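Side-chain contacts in xylulokinase (Brucella ovis, PDB 5VM1), which probably catalyses the ATP-dependent phosphorylation of D-xylulose to D-xylulose 5-phosphate, as a member of the FGGY family of carbohydrate kinases: residues A[98-103]-A[149-154]; A[164-169]-A[216-221]; A[186-191]-A[274-279]; A[412-417]-A[471-476]. All coordinates share one frame; numbering follows the deposited sequence.

Interactions 1 and 2 both belong to the N-terminal FGGY domain and meet where V99 packs on Y164; interaction 3 reaches from that domain to the C-terminal one, and interaction 4 joins two helices about 51 Å from interaction 1, centre to centre. Interactions 2 and 4 are buried, whereas 1 and 3 are only partly so. Chemistry follows place. At the periphery, 98-103 meets 149-154 through a leucine laid on a guanidinium, while 164-169 meets 216-221 through two leucines and a weak bond from a buried arginine, anchored mainly by carbonyls outside the contact. Interactions 3 and 4 each rest on a tyrosine ring, covered mainly by G189 backbone with T188, or by the T417 methyl with A414 at the phenol end.

Interaction 1 of 4, residues A[98-103]-A[149-154]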
loop_
_atom_site.group_PDB
_atom_site.type_symbol
_atom_site.label_atom_id
_atom_site.label_comp_id
_atom_site.label_asym_id
_atom_site.label_seq_id
_atom_site.Cartn_x
_atom_site.Cartn_y
_atom_site.Cartn_z
ATOM N N ARG A 98 -10.058 -9.097 24.384
ATOM C CA ARG A 98 -9.815 -10.410 23.796
ATOM C C ARG A 98 -10.219 -10.432 22.317
ATOM O O ARG A 98 -11.215 -9.814 21.912
ATOM C CB ARG A 98 -10.584 -11.497 24.553
ATOM C CG ARG A 98 -9.990 -11.862 25.887
ATOM C CD ARG A 98 -10.671 -13.079 26.484
ATOM N NE ARG A 98 -11.582 -12.733 27.578
ATOM C CZ ARG A 98 -12.909 -12.833 27.514
ATOM N NH1 ARG A 98 -13.492 -13.279 26.408
ATOM N NH2 ARG A 98 -13.652 -12.500 28.558
ATOM N N VAL A 99 -9.462 -11.186 21.519
ATOM C CA VAL A 99 -9.702 -11.250 20.086
ATOM C C VAL A 99 -10.892 -12.159 19.860
ATOM O O VAL A 99 -10.862 -13.331 20.239
ATOM C CB VAL A 99 -8.473 -11.764 19.329
ATOM C CG1 VAL A 99 -8.820 -11.979 17.868
ATOM C CG2 VAL A 99 -7.337 -10.756 19.438
ATOM N N LEU A 100 -11.943 -11.614 19.253
ATOM C CA LEU A 100 -13.172 -12.368 19.100
ATOM C C LEU A 100 -13.073 -13.357 17.946
ATOM O O LEU A 100 -13.678 -14.437 17.982
ATOM C CB LEU A 100 -14.332 -11.411 18.878
ATOM C CG LEU A 100 -14.815 -10.640 20.101
ATOM C CD1 LEU A 100 -15.504 -9.368 19.661
ATOM C CD2 LEU A 100 -15.742 -11.493 20.900
ATOM N N ARG A 101 -12.344 -12.999 16.907
ATOM C CA ARG A 101 -12.195 -13.857 15.746
ATOM C C ARG A 101 -10.921 -13.441 15.041
ATOM O O ARG A 101 -10.440 -12.314 15.248
ATOM C CB ARG A 101 -13.403 -13.725 14.812
ATOM C CG ARG A 101 -13.382 -12.421 14.076
ATOM C CD ARG A 101 -14.395 -12.373 13.004
ATOM N NE ARG A 101 -14.665 -13.647 12.342
ATOM C CZ ARG A 101 -13.837 -14.330 11.555
ATOM N NH1 ARG A 101 -12.596 -13.931 11.311
ATOM N NH2 ARG A 101 -14.282 -15.438 10.997
ATOM N N PRO A 102 -10.329 -14.320 14.237
ATOM C CA PRO A 102 -9.122 -13.917 13.511
ATOM C C PRO A 102 -9.364 -12.664 12.677
ATOM O O PRO A 102 -10.478 -12.388 12.218
ATOM C CB PRO A 102 -8.789 -15.142 12.641
ATOM C CG PRO A 102 -9.879 -16.109 12.870
ATOM C CD PRO A 102 -10.569 -15.761 14.131
ATOM N N CYS A 103 -8.297 -11.887 12.513
ATOM C CA CYS A 103 -8.358 -10.679 11.703
ATOM C C CYS A 103 -8.663 -11.002 10.232
ATOM O O CYS A 103 -8.069 -11.904 9.629
ATOM C CB CYS A 103 -7.035 -9.929 11.834
ATOM S SG CYS A 103 -6.959 -8.425 10.817
ATOM N N ALA A 149 -23.140 -13.463 14.237
ATOM C CA ALA A 149 -23.837 -12.472 15.050
ATOM C C ALA A 149 -23.442 -12.523 16.527
ATOM O O ALA A 149 -23.473 -11.485 17.200
ATOM C CB ALA A 149 -25.342 -12.636 14.883
ATOM N N ASP A 150 -23.100 -13.707 17.058
ATOM C CA ASP A 150 -22.645 -13.794 18.450
ATOM C C ASP A 150 -21.356 -13.013 18.674
ATOM O O ASP A 150 -21.175 -12.380 19.721
ATOM C CB ASP A 150 -22.457 -15.257 18.880
ATOM C CG ASP A 150 -21.507 -16.056 17.975
ATOM O OD1 ASP A 150 -21.076 -15.579 16.895
ATOM O OD2 ASP A 150 -21.210 -17.213 18.370
ATOM N N ILE A 151 -20.439 -13.067 17.714
ATOM C CA ILE A 151 -19.221 -12.272 17.757
ATOM C C ILE A 151 -19.506 -10.785 17.585
ATOM O O ILE A 151 -18.798 -9.945 18.153
ATOM C CB ILE A 151 -18.260 -12.823 16.691
ATOM C CG1 ILE A 151 -17.831 -14.225 17.152
ATOM C CG2 ILE A 151 -17.127 -11.822 16.370
ATOM C CD1 ILE A 151 -16.914 -14.940 16.252
ATOM N N PHE A 152 -20.512 -10.426 16.786
ATOM C CA PHE A 152 -20.780 -9.013 16.555
ATOM C C PHE A 152 -21.327 -8.341 17.815
ATOM O O PHE A 152 -20.987 -7.190 18.110
ATOM C CB PHE A 152 -21.740 -8.858 15.377
ATOM C CG PHE A 152 -21.897 -7.446 14.908
ATOM C CD1 PHE A 152 -20.904 -6.846 14.118
ATOM C CD2 PHE A 152 -23.033 -6.721 15.228
ATOM C CE1 PHE A 152 -21.048 -5.524 13.674
ATOM C CE2 PHE A 152 -23.190 -5.416 14.794
ATOM C CZ PHE A 152 -22.198 -4.806 14.020
ATOM N N ALA A 153 -22.143 -9.060 18.589
ATOM C CA ALA A 153 -22.751 -8.510 19.798
ATOM C C ALA A 153 -21.729 -8.176 20.864
ATOM O O ALA A 153 -21.994 -7.308 21.697
ATOM C CB ALA A 153 -23.769 -9.499 20.368
ATOM N N ARG A 154 -20.566 -8.828 20.839
ATOM C CA ARG A 154 -19.520 -8.668 21.841
ATOM C C ARG A 154 -18.429 -7.694 21.421
ATOM O O ARG A 154 -17.501 -7.466 22.202
ATOM C CB ARG A 154 -18.879 -10.022 22.168
ATOM C CG ARG A 154 -19.850 -11.031 22.724
ATOM C CD ARG A 154 -19.086 -12.163 23.352
ATOM N NE ARG A 154 -18.848 -13.251 22.413
ATOM C CZ ARG A 154 -17.725 -13.962 22.354
ATOM N NH1 ARG A 154 -16.712 -13.679 23.175
ATOM N NH2 ARG A 154 -17.615 -14.944 21.465
#
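R101 NH1 has two partners: it donates to P102 O at 2.8 Å with an N-H...O angle of 135°, and it forms a salt bridge with E50. A bend at chi3 (-33°) turns the guanidinium back toward that following carbonyl, and P102 O lies close to the guanidinium plane. R101 NE adds a salt bridge to E148, the residue just before helix 149-153. The E148 bridge ties the loop between strands 91-93 and 103-104 to the start of a short helix in the N-terminal FGGY domain, which belongs to the actin-like ATPase clan.

Between the segments themselves the contact is mainly apolar. I151 sits opposite the loop with two branches in use: its CG2 meets L100 CB at 3.8 Å, and its CD1 extends to R101 CB at 4.0 Å. L100 divides its own methyls in the same manner. Its CD1 packs near the carbonyl oxygens I151 O and R154 O, while its CD2 lies over one face of the R154 guanidinium, offset toward the rim. The R154 chain is bent at chi3 (-92°), which swings this flat group across the leucine. R98 NH1 and R154 NH1, like charges, come within 4.6 Å; R98 is paired with D94 and E96, which probably eases that proximity. Helix 137-147 backs the contact through V144 on I151. The L100 methyl carbon CD2 stands 3.5 Å from R154 CZ, the centre of the covered guanidinium.

Interaction 2 of 4, residues A[164-169]-A[216-221]; sequences YLRLWL and EAAGCL
L169 and L221 form the close part of this contact, just past the strand, where their CA atoms are 5.5 Å apart. L221 CD1 lies 3.4 Å from the backbone oxygen L169 O and 4.0 Å from L169 CD2, the side chains slanting past each other.

The looser part is R166 with A218, a long side chain spanning a wider gap. R166 CG stands anti to the backbone N (chi1 -180°), and further bends at chi2 and chi3 carry the guanidinium toward the strand. There NH2 makes only a weak bond to A218 O (3.3 Å, 131° at the hydrogen), from an oblique direction. The stronger anchors are A238 O for NH2, G239 O and the D163 carboxylate for NH1, and I174 O for NE, so all three guanidinium nitrogens are satisfied and the group's rotation is fixed. On the solvent side, A217 and C220 are exposed and direct their CB atoms away from the helix.

In the sheet, 217-220 is an outermost strand, antiparallel to 236-242, where A218 and G219 make backbone hydrogen bonds to V237. Helix 161-170 meets this edge through R166 and L169, which also touch L83 of strand 78-85, parallel to 236-242.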
loop_
_atom_site.group_PDB
_atom_site.type_symbol
_atom_site.label_atom_id
_atom_site.label_comp_id
_atom_site.label_asym_id
_atom_site.label_seq_id
_atom_site.Cartn_x
_atom_site.Cartn_y
_atom_site.Cartn_z
ATOM N N TYR A 164 -3.598 -2.856 16.670
ATOM C CA TYR A 164 -3.598 -3.914 17.682
ATOM C C TYR A 164 -2.203 -4.102 18.255
ATOM O O TYR A 164 -2.034 -4.469 19.428
ATOM C CB TYR A 164 -4.086 -5.253 17.118
ATOM C CG TYR A 164 -4.148 -6.335 18.187
ATOM C CD1 TYR A 164 -5.265 -6.456 19.018
ATOM C CD2 TYR A 164 -3.095 -7.209 18.388
ATOM C CE1 TYR A 164 -5.331 -7.432 20.011
ATOM C CE2 TYR A 164 -3.150 -8.206 19.389
ATOM C CZ TYR A 164 -4.266 -8.307 20.196
ATOM O OH TYR A 164 -4.334 -9.274 21.184
ATOM N N LEU A 165 -1.199 -3.994 17.394
ATOM C CA LEU A 165 0.164 -4.047 17.872
ATOM C C LEU A 165 0.443 -2.880 18.825
ATOM O O LEU A 165 1.113 -3.053 19.851
ATOM C CB LEU A 165 1.104 -4.080 16.671
ATOM C CG LEU A 165 2.506 -4.661 16.882
ATOM C CD1 LEU A 165 2.504 -6.144 17.244
ATOM C CD2 LEU A 165 3.313 -4.412 15.634
ATOM N N ARG A 166 -0.092 -1.689 18.518
ATOM C CA ARG A 166 0.076 -0.544 19.407
ATOM C C ARG A 166 -0.631 -0.780 20.738
ATOM O O ARG A 166 -0.193 -0.265 21.778
ATOM C CB ARG A 166 -0.434 0.744 18.744
ATOM C CG ARG A 166 -0.286 2.018 19.621
ATOM C CD ARG A 166 -1.428 3.009 19.431
ATOM N NE ARG A 166 -1.648 3.262 18.007
ATOM C CZ ARG A 166 -0.831 3.958 17.212
ATOM N NH1 ARG A 166 -1.140 4.101 15.926
ATOM N NH2 ARG A 166 0.277 4.518 17.684
ATOM N N LEU A 167 -1.757 -1.503 20.712
ATOM C CA LEU A 167 -2.465 -1.821 21.946
ATOM C C LEU A 167 -1.599 -2.684 22.843
ATOM O O LEU A 167 -1.541 -2.470 24.058
ATOM C CB LEU A 167 -3.769 -2.550 21.640
ATOM C CG LEU A 167 -4.610 -3.009 22.830
ATOM C CD1 LEU A 167 -5.107 -1.832 23.658
ATOM C CD2 LEU A 167 -5.756 -3.873 22.357
ATOM N N TRP A 168 -0.904 -3.654 22.249
ATOM C CA TRP A 168 0.066 -4.459 22.983
ATOM C C TRP A 168 1.251 -3.610 23.473
ATOM O O TRP A 168 1.750 -3.818 24.582
ATOM C CB TRP A 168 0.511 -5.630 22.101
ATOM C CG TRP A 168 1.701 -6.363 22.618
ATOM C CD1 TRP A 168 1.788 -7.053 23.776
ATOM C CD2 TRP A 168 3.007 -6.425 22.008
ATOM N NE1 TRP A 168 3.060 -7.564 23.926
ATOM C CE2 TRP A 168 3.826 -7.192 22.856
ATOM C CE3 TRP A 168 3.554 -5.909 20.828
ATOM C CZ2 TRP A 168 5.164 -7.464 22.563
ATOM C CZ3 TRP A 168 4.893 -6.187 20.537
ATOM C CH2 TRP A 168 5.675 -6.956 21.398
ATOM N N LEU A 169 1.729 -2.669 22.651
ATOM C CA LEU A 169 2.905 -1.867 22.997
ATOM C C LEU A 169 2.591 -0.795 24.043
ATOM O O LEU A 169 3.369 -0.592 24.981
ATOM C CB LEU A 169 3.455 -1.220 21.726
ATOM C CG LEU A 169 4.149 -2.131 20.706
ATOM C CD1 LEU A 169 4.481 -1.353 19.434
ATOM C CD2 LEU A 169 5.422 -2.696 21.324
ATOM N N GLU A 216 2.395 12.242 14.806
ATOM C CA GLU A 216 2.343 12.833 16.136
ATOM C C GLU A 216 2.386 11.730 17.193
ATOM O O GLU A 216 2.209 10.548 16.894
ATOM C CB GLU A 216 1.143 13.785 16.310
ATOM C CG GLU A 216 -0.278 13.278 16.289
ATOM C CD GLU A 216 -1.287 14.414 15.990
ATOM O OE1 GLU A 216 -0.834 15.518 15.568
ATOM O OE2 GLU A 216 -2.516 14.213 16.201
ATOM N N ALA A 217 2.695 12.126 18.433
ATOM C CA ALA A 217 2.900 11.162 19.509
ATOM C C ALA A 217 1.578 10.516 19.868
ATOM O O ALA A 217 0.574 11.210 20.049
ATOM C CB ALA A 217 3.482 11.852 20.732
ATOM N N ALA A 218 1.565 9.188 19.939
ATOM C CA ALA A 218 0.314 8.456 20.093
ATOM C C ALA A 218 0.522 7.215 20.974
ATOM O O ALA A 218 0.370 6.062 20.545
ATOM C CB ALA A 218 -0.255 8.134 18.709
ATOM N N GLY A 219 0.870 7.474 22.231
ATOM C CA GLY A 219 1.081 6.478 23.257
ATOM C C GLY A 219 2.533 6.419 23.701
ATOM O O GLY A 219 3.448 6.910 23.030
ATOM N N CYS A 220 2.728 5.834 24.882
ATOM C CA CYS A 220 4.044 5.556 25.431
ATOM C C CYS A 220 4.180 4.053 25.633
ATOM O O CYS A 220 3.201 3.359 25.921
ATOM C CB CYS A 220 4.258 6.305 26.767
ATOM S SG CYS A 220 4.252 8.110 26.617
ATOM N N LEU A 221 5.396 3.544 25.469
ATOM C CA LEU A 221 5.636 2.122 25.678
ATOM C C LEU A 221 5.352 1.717 27.123
ATOM O O LEU A 221 5.793 2.382 28.066
ATOM C CB LEU A 221 7.077 1.789 25.297
ATOM C CG LEU A 221 7.526 0.331 25.358
ATOM C CD1 LEU A 221 6.726 -0.549 24.396
ATOM C CD2 LEU A 221 9.026 0.270 25.065
#

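Interaction 3 of 4, residues A[186-191]-A[274-279]; sequences LDTGAR and GAYQPK
The Y276 ring is covered on both faces. Over one lies the backbone of T188 and G189, with G189 N 3.7 Å above the ring centre; over the other sits P278 CD, 3.5 Å above the centre. G189 CA makes a CH-pi contact with the first face, 3.8 Å from the ring centroid and 28° off the normal. With no side chain on G189, the main chain can lie directly on the ring. Toward the CE1 side, T188 adds its CB, 3.6 Å from Y276 CE1, and its CG2, the two side chains crossing at about a right angle. W295 also meets the tyrosine, its ring plane inclined to that of Y276.

T188 is oriented by its torsion: OG1 stands beside the backbone N (chi1 -48°) and bonds to T128 O, which leaves CG2 anti to that N and turned to the tyrosine. The turn carrying both residues is fixed by an Asx motif, in which A190 N donates to D187 OD1 at 3.2 Å and 144°, arriving from above the carboxylate plane. T188 O in turn accepts from W295 NE1.

The contact joins the two FGGY domains, whose cleft in this family holds the active site; the T188 side chain is about 10 Å from that of M87, a predicted substrate-binding residue. On the N-terminal side the turn links strands 186-187 and 192-193, and on the C-terminal side Y276 belongs to the loop between strands 267-273 and 285-288, with C288 of the latter strand touching T188.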
loop_
_atom_site.group_PDB
_atom_site.type_symbol
_atom_site.label_atom_id
_atom_site.label_comp_id
_atom_site.label_asym_id
_atom_site.label_seq_id
_atom_site.Cartn_x
_atom_site.Cartn_y
_atom_site.Cartn_z
ATOM N N LEU A 186 -14.169 6.651 7.744
ATOM C CA LEU A 186 -13.577 7.971 7.948
ATOM C C LEU A 186 -14.134 9.021 6.974
ATOM O O LEU A 186 -14.364 8.736 5.795
ATOM C CB LEU A 186 -12.059 7.888 7.788
ATOM C CG LEU A 186 -11.274 9.066 8.373
ATOM C CD1 LEU A 186 -10.945 8.827 9.863
ATOM C CD2 LEU A 186 -10.035 9.313 7.573
ATOM N N ASP A 187 -14.381 10.233 7.480
ATOM C CA ASP A 187 -14.588 11.391 6.607
ATOM C C ASP A 187 -13.188 11.845 6.179
ATOM O O ASP A 187 -12.521 12.617 6.866
ATOM C CB ASP A 187 -15.377 12.497 7.315
ATOM C CG ASP A 187 -15.807 13.640 6.368
ATOM O OD1 ASP A 187 -15.072 13.964 5.420
ATOM O OD2 ASP A 187 -16.885 14.239 6.576
ATOM N N THR A 188 -12.723 11.335 5.033
ATOM C CA THR A 188 -11.328 11.540 4.640
ATOM C C THR A 188 -10.973 13.020 4.539
ATOM O O THR A 188 -9.895 13.430 4.973
ATOM C CB THR A 188 -11.060 10.847 3.309
ATOM O OG1 THR A 188 -11.586 9.531 3.375
ATOM C CG2 THR A 188 -9.574 10.769 3.028
ATOM N N GLY A 189 -11.878 13.839 3.999
ATOM C CA GLY A 189 -11.590 15.252 3.868
ATOM C C GLY A 189 -11.550 15.980 5.193
ATOM O O GLY A 189 -10.817 16.958 5.342
ATOM N N ALA A 190 -12.327 15.522 6.166
ATOM C CA ALA A 190 -12.398 16.139 7.482
ATOM C C ALA A 190 -11.443 15.526 8.501
ATOM O O ALA A 190 -11.299 16.090 9.587
ATOM C CB ALA A 190 -13.832 16.051 8.027
ATOM N N ARG A 191 -10.815 14.383 8.192
ATOM C CA ARG A 191 -9.885 13.703 9.104
ATOM C C ARG A 191 -10.550 13.353 10.443
ATOM O O ARG A 191 -9.962 13.480 11.518
ATOM C CB ARG A 191 -8.632 14.561 9.302
ATOM C CG ARG A 191 -7.977 14.919 7.983
ATOM C CD ARG A 191 -6.730 15.726 8.152
ATOM N NE ARG A 191 -5.499 14.947 8.341
ATOM C CZ ARG A 191 -4.737 14.492 7.351
ATOM N NH1 ARG A 191 -5.100 14.704 6.094
ATOM N NH2 ARG A 191 -3.609 13.834 7.616
ATOM N N GLY A 274 -1.639 17.986 -1.493
ATOM C CA GLY A 274 -1.814 19.078 -0.550
ATOM C C GLY A 274 -3.233 19.283 -0.056
ATOM O O GLY A 274 -3.457 20.086 0.858
ATOM N N ALA A 275 -4.193 18.574 -0.650
ATOM C CA ALA A 275 -5.583 18.612 -0.231
ATOM C C ALA A 275 -6.221 17.250 -0.474
ATOM O O ALA A 275 -5.603 16.338 -1.032
ATOM C CB ALA A 275 -6.360 19.707 -0.972
ATOM N N TYR A 276 -7.451 17.104 0.019
ATOM C CA TYR A 276 -8.248 15.912 -0.230
ATOM C C TYR A 276 -8.838 15.994 -1.633
ATOM O O TYR A 276 -9.635 16.890 -1.929
ATOM C CB TYR A 276 -9.325 15.778 0.836
ATOM C CG TYR A 276 -10.418 14.779 0.537
ATOM C CD1 TYR A 276 -10.157 13.410 0.411
ATOM C CD2 TYR A 276 -11.730 15.215 0.407
ATOM C CE1 TYR A 276 -11.201 12.514 0.166
ATOM C CE2 TYR A 276 -12.740 14.360 0.153
ATOM C CZ TYR A 276 -12.493 13.023 0.035
ATOM O OH TYR A 276 -13.584 12.239 -0.222
ATOM N N GLN A 277 -8.460 15.052 -2.491
ATOM C CA GLN A 277 -8.741 15.122 -3.924
ATOM C C GLN A 277 -9.336 13.800 -4.402
ATOM O O GLN A 277 -8.699 13.038 -5.138
ATOM C CB GLN A 277 -7.456 15.465 -4.676
ATOM C CG GLN A 277 -6.749 16.651 -4.091
ATOM C CD GLN A 277 -5.468 16.974 -4.801
ATOM O OE1 GLN A 277 -4.554 17.566 -4.221
ATOM N NE2 GLN A 277 -5.386 16.596 -6.066
ATOM N N PRO A 278 -10.582 13.521 -4.045
ATOM C CA PRO A 278 -11.174 12.243 -4.426
ATOM C C PRO A 278 -11.567 12.192 -5.893
ATOM O O PRO A 278 -11.896 13.198 -6.526
ATOM C CB PRO A 278 -12.416 12.163 -3.535
ATOM C CG PRO A 278 -12.822 13.591 -3.371
ATOM C CD PRO A 278 -11.520 14.349 -3.264
ATOM N N LYS A 279 -11.582 10.986 -6.411
ATOM C CA LYS A 279 -12.079 10.754 -7.750
ATOM C C LYS A 279 -12.525 9.302 -7.837
ATOM O O LYS A 279 -11.993 8.537 -8.646
ATOM C CB LYS A 279 -11.000 11.053 -8.796
ATOM C CG LYS A 279 -11.530 11.386 -10.196
ATOM C CD LYS A 279 -12.367 12.614 -10.133
ATOM C CE LYS A 279 -12.407 13.376 -11.431
ATOM N NZ LYS A 279 -12.893 14.761 -11.125
#

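Interaction 4 of 4, residues A[412-417]-A[471-476]; sequences LKAIAT and SAYDEA
Two helical segments, 412-417 and 471-476, approach most closely at T417 and Y473, whose CA atoms are 7.0 Å apart, a separation bridged by one tyrosine side chain. Y473 reaches from its helix to the other with its whole length in use. Near the root of the ring, T417 CG2 lies over one face in a CH-pi contact, 4.1 Å from the centroid and 28° off the ring normal, and closest to Y473 CD1. The phenol end lies against A414: Y473 CZ is 4.1 Å from A414 CB, and Y473 CE2 nears A414 O obliquely.

The threonine is held so that its methyl serves the ring. T417 OG1 stays beside its own backbone N (chi1 -59°), which leaves CG2 anti to that N, and T417 OG1 donates to K413 O at 3.0 Å. T417 N reaches the same oxygen, K413 O, at 3.0 Å from the opposite face of its carbonyl plane, so this acceptor is doubly used. OG1 also accepts from E466 N, which ties the loop leading to helix 470-488 to this threonine and satisfies a buried hydroxyl.

L330 touches both T417 and Y473, and helix 367-390 supplies E376 against the tyrosine. Helix 409-419 connects the adjacent parallel strands 399-402 and 423-426, a beta-alpha-beta crossover of the kind that builds the domains of actin-like ATPases; here helix 470-488 meets it through Y473.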
loop_
_atom_site.group_PDB
_atom_site.type_symbol
_atom_site.label_atom_id
_atom_site.label_comp_id
_atom_site.label_asym_id
_atom_site.label_seq_id
_atom_site.Cartn_x
_atom_site.Cartn_y
_atom_site.Cartn_z
ATOM N N LEU A 412 11.623 0.086 -16.992
ATOM C CA LEU A 412 11.738 1.483 -16.573
ATOM C C LEU A 412 11.797 2.419 -17.768
ATOM O O LEU A 412 11.169 3.487 -17.751
ATOM C CB LEU A 412 12.969 1.677 -15.689
ATOM C CG LEU A 412 12.934 0.910 -14.378
ATOM C CD1 LEU A 412 14.202 1.178 -13.612
ATOM C CD2 LEU A 412 11.712 1.328 -13.576
ATOM N N LYS A 413 12.556 2.045 -18.805
ATOM C CA LYS A 413 12.602 2.862 -20.015
ATOM C C LYS A 413 11.243 2.880 -20.704
ATOM O O LYS A 413 10.819 3.911 -21.231
ATOM C CB LYS A 413 13.671 2.332 -20.968
ATOM C CG LYS A 413 15.074 2.413 -20.420
ATOM C CD LYS A 413 16.105 2.355 -21.515
ATOM C CE LYS A 413 17.486 2.136 -20.952
ATOM N NZ LYS A 413 18.458 1.849 -22.018
ATOM N N ALA A 414 10.531 1.756 -20.672
ATOM C CA ALA A 414 9.194 1.720 -21.249
ATOM C C ALA A 414 8.233 2.633 -20.492
ATOM O O ALA A 414 7.462 3.373 -21.114
ATOM C CB ALA A 414 8.672 0.286 -21.272
ATOM N N ILE A 415 8.263 2.605 -19.155
ATOM C CA ILE A 415 7.343 3.436 -18.370
ATOM C C ILE A 415 7.667 4.926 -18.539
ATOM O O ILE A 415 6.763 5.759 -18.678
ATOM C CB ILE A 415 7.368 2.997 -16.892
ATOM C CG1 ILE A 415 6.929 1.532 -16.786
ATOM C CG2 ILE A 415 6.463 3.866 -16.056
ATOM C CD1 ILE A 415 7.203 0.868 -15.438
ATOM N N ALA A 416 8.957 5.280 -18.557
ATOM C CA ALA A 416 9.339 6.675 -18.765
ATOM C C ALA A 416 8.918 7.163 -20.145
ATOM O O ALA A 416 8.439 8.293 -20.300
ATOM C CB ALA A 416 10.849 6.856 -18.582
ATOM N N THR A 417 9.121 6.345 -21.169
ATOM C CA THR A 417 8.737 6.811 -22.486
ATOM C C THR A 417 7.219 6.849 -22.654
ATOM O O THR A 417 6.691 7.721 -23.366
ATOM C CB THR A 417 9.435 5.953 -23.537
ATOM O OG1 THR A 417 10.856 6.078 -23.339
ATOM C CG2 THR A 417 9.037 6.368 -24.974
ATOM N N SER A 471 6.812 9.176 -29.911
ATOM C CA SER A 471 5.694 9.160 -30.840
ATOM C C SER A 471 5.175 7.746 -31.045
ATOM O O SER A 471 3.965 7.511 -31.003
ATOM C CB SER A 471 6.128 9.780 -32.169
ATOM O OG SER A 471 5.063 9.783 -33.095
ATOM N N ALA A 472 6.079 6.785 -31.246
ATOM C CA ALA A 472 5.644 5.405 -31.432
ATOM C C ALA A 472 4.924 4.884 -30.197
ATOM O O ALA A 472 3.952 4.129 -30.312
ATOM C CB ALA A 472 6.831 4.513 -31.799
ATOM N N TYR A 473 5.355 5.308 -29.002
ATOM C CA TYR A 473 4.660 4.883 -27.790
ATOM C C TYR A 473 3.269 5.503 -27.686
ATOM O O TYR A 473 2.359 4.846 -27.172
ATOM C CB TYR A 473 5.490 5.209 -26.541
ATOM C CG TYR A 473 6.254 4.031 -25.981
ATOM C CD1 TYR A 473 7.365 3.510 -26.650
ATOM C CD2 TYR A 473 5.833 3.395 -24.810
ATOM C CE1 TYR A 473 8.060 2.413 -26.154
ATOM C CE2 TYR A 473 6.529 2.275 -24.314
ATOM C CZ TYR A 473 7.637 1.802 -24.987
ATOM O OH TYR A 473 8.315 0.706 -24.509
ATOM N N ASP A 474 3.082 6.753 -28.149
ATOM C CA ASP A 474 1.734 7.335 -28.214
ATOM C C ASP A 474 0.836 6.534 -29.140
ATOM O O ASP A 474 -0.321 6.219 -28.814
ATOM C CB ASP A 474 1.774 8.777 -28.731
ATOM C CG ASP A 474 2.152 9.797 -27.672
ATOM O OD1 ASP A 474 2.156 9.479 -26.453
ATOM O OD2 ASP A 474 2.447 10.945 -28.094
ATOM N N GLU A 475 1.367 6.193 -30.307
ATOM C CA GLU A 475 0.597 5.439 -31.277
ATOM C C GLU A 475 0.199 4.095 -30.682
ATOM O O GLU A 475 -0.969 3.694 -30.762
ATOM C CB GLU A 475 1.444 5.315 -32.543
ATOM C CG GLU A 475 0.892 4.578 -33.721
ATOM C CD GLU A 475 1.982 4.371 -34.750
ATOM O OE1 GLU A 475 2.124 3.236 -35.260
ATOM O OE2 GLU A 475 2.722 5.348 -35.015
ATOM N N ALA A 476 1.146 3.419 -30.022
ATOM C CA ALA A 476 0.840 2.149 -29.378
ATOM C C ALA A 476 -0.066 2.342 -28.162
ATOM O O ALA A 476 -0.936 1.502 -27.888
ATOM C CB ALA A 476 2.132 1.433 -28.989
#